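Local coordinates for protein Xaa-Pro Dipeptidase (Alteromonas macleodii, PDB 2QS8) that probably acts as a metal-dependent carboxypeptidase or dipeptidase of the amidohydrolase superfamily, here with methionine held in its active site, at residues A[327-331]-A[332-336]. Sequence-based numbering, arbitrary orientation.
Sequences TDAGV and QKHGT. With MET (methionine), chain D.
With CG lodged between its backbone N and carbonyl carbon (chi1 63°) and a bend at chi2 (-85°), the side chain of Q332 folds back along the loop to T327. Its NE2 gives a hydrogen bond to T327 O at 2.8 Å. The oxygen lies almost in the amide plane of Q332. The donor, however, sits above the T327 carbonyl plane, well away from a lone-pair direction. OE1, at the other end of the amide, lies 3.8 Å from V331 CB. A backbone bond pulls the chain together here: G330 N donates to Q332 O at 3.1 Å. The backbone angles of G330 suit glycine.

The H334 ring packs on A329 and G330. Its ND1 lies 3.8 Å from A329 CB, and G330 N sits over one face of the ring. NE2 is hydrogen-bonded to Q74 O, which fixes how the ring is turned. H98 stacks on it. Further on, a type II turn runs from K333 to T336, and T336 OG1 bonds K333 O at 2.8 Å.

The carboxylate of D328 lies in the active site. CG is anti to the backbone N (chi1 -161°), and OD2 accepts a hydrogen bond from the amino N of the bound methionine at 3.0 Å. D328 also belongs to the magnesium site, with H69 and H71. An aspartate in this place, late in the TIM barrel, is a hallmark of the amidohydrolase superfamily. T327 OG1 is hydrogen-bonded to D67.

The loop lies between helix 299-319 and helix 339-346. Q332 and V331 rest on helix 278-287, H334 packs on helix 88-104, and backbone bonds tie D328 to H69 of strand 69-70.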
loop_
_atom_site.group_PDB
_atom_site.type_symbol
_atom_site.label_atom_id
_atom_site.label_comp_id
_atom_site.label_asym_id
_atom_site.label_seq_id
_atom_site.Cartn_x
_atom_site.Cartn_y
_atom_site.Cartn_z
ATOM N N THR A 327 24.898 26.970 4.219
ATOM C CA THR A 327 25.608 26.778 5.486
ATOM C C THR A 327 25.101 25.724 6.490
ATOM O O THR A 327 25.872 25.201 7.293
ATOM C CB THR A 327 25.658 28.113 6.242
ATOM O OG1 THR A 327 24.349 28.417 6.734
ATOM C CG2 THR A 327 26.078 29.245 5.292
ATOM N N ASP A 328 23.806 25.433 6.439
ATOM C CA ASP A 328 23.171 24.510 7.366
ATOM C C ASP A 328 23.103 25.202 8.732
ATOM O O ASP A 328 23.283 24.574 9.787
ATOM C CB ASP A 328 23.930 23.177 7.471
ATOM C CG ASP A 328 23.068 22.052 8.055
ATOM O OD1 ASP A 328 21.874 22.275 8.348
ATOM O OD2 ASP A 328 23.577 20.924 8.216
ATOM N N ALA A 329 22.867 26.509 8.687
ATOM C CA ALA A 329 22.700 27.317 9.889
ATOM C C ALA A 329 21.458 26.753 10.592
ATOM O O ALA A 329 20.397 26.610 9.985
ATOM C CB ALA A 329 22.482 28.773 9.514
ATOM N N GLY A 330 21.580 26.459 11.858
ATOM C CA GLY A 330 20.518 25.838 12.637
ATOM C C GLY A 330 21.227 24.740 13.413
ATOM O O GLY A 330 20.724 24.208 14.398
ATOM N N VAL A 331 22.404 24.434 12.911
ATOM C CA VAL A 331 23.365 23.604 13.524
ATOM C C VAL A 331 24.161 24.610 14.314
ATOM O O VAL A 331 24.041 24.709 15.526
ATOM C CB VAL A 331 24.244 22.861 12.482
ATOM C CG1 VAL A 331 25.345 22.094 13.179
ATOM C CG2 VAL A 331 23.379 21.932 11.640
ATOM N N GLN A 332 25.001 25.370 13.613
ATOM C CA GLN A 332 25.717 26.467 14.258
ATOM C C GLN A 332 24.723 27.593 14.441
ATOM O O GLN A 332 23.624 27.542 13.885
ATOM C CB GLN A 332 26.935 26.925 13.425
ATOM C CG GLN A 332 26.589 27.483 12.055
ATOM C CD GLN A 332 26.438 26.400 10.991
ATOM O OE1 GLN A 332 26.846 25.256 11.210
ATOM N NE2 GLN A 332 25.900 26.530 9.787
ATOM N N LYS A 333 25.087 28.617 15.203
ATOM C CA LYS A 333 24.182 29.741 15.444
ATOM C C LYS A 333 23.776 30.475 14.162
ATOM O O LYS A 333 24.568 30.592 13.226
ATOM C CB LYS A 333 24.833 30.745 16.393
ATOM C CG LYS A 333 25.022 30.276 17.828
ATOM C CD LYS A 333 23.782 30.563 18.659
ATOM C CE LYS A 333 24.135 31.015 20.073
ATOM N NZ LYS A 333 25.007 30.041 20.783
ATOM N N HIS A 334 22.541 30.970 14.133
ATOM C CA HIS A 334 22.038 31.720 12.987
ATOM C C HIS A 334 22.692 33.086 13.050
ATOM O O HIS A 334 22.880 33.635 14.139
ATOM C CB HIS A 334 20.512 31.880 13.064
ATOM C CG HIS A 334 19.752 30.624 12.771
ATOM N ND1 HIS A 334 19.563 30.152 11.489
ATOM C CD2 HIS A 334 19.190 29.711 13.597
ATOM C CE1 HIS A 334 18.921 28.999 11.542
ATOM N NE2 HIS A 334 18.683 28.709 12.807
ATOM N N GLY A 335 23.040 33.639 11.895
ATOM C CA GLY A 335 23.683 34.939 11.879
ATOM C C GLY A 335 25.185 34.855 11.661
ATOM O O GLY A 335 25.852 35.865 11.430
ATOM N N THR A 336 25.732 33.651 11.736
ATOM C CA THR A 336 27.161 33.464 11.521
ATOM C C THR A 336 27.375 32.914 10.105
ATOM O O THR A 336 28.437 32.383 9.772
ATOM C CB THR A 336 27.749 32.477 12.556
ATOM O OG1 THR A 336 27.157 31.180 12.377
ATOM C CG2 THR A 336 27.477 32.990 13.982
HETATM N N MET D . 22.774 18.338 9.446
HETATM C CA MET D . 23.816 17.452 8.850
HETATM C C MET D . 23.746 16.035 9.413
HETATM O O MET D . 24.227 15.110 8.726
HETATM C CB MET D . 25.203 18.031 9.123
HETATM C CG MET D . 26.314 17.232 8.498
HETATM S SD MET D . 27.855 18.063 8.661
HETATM C CE MET D . 27.582 19.420 7.558
HETATM O OXT MET D . 23.220 15.873 10.536
#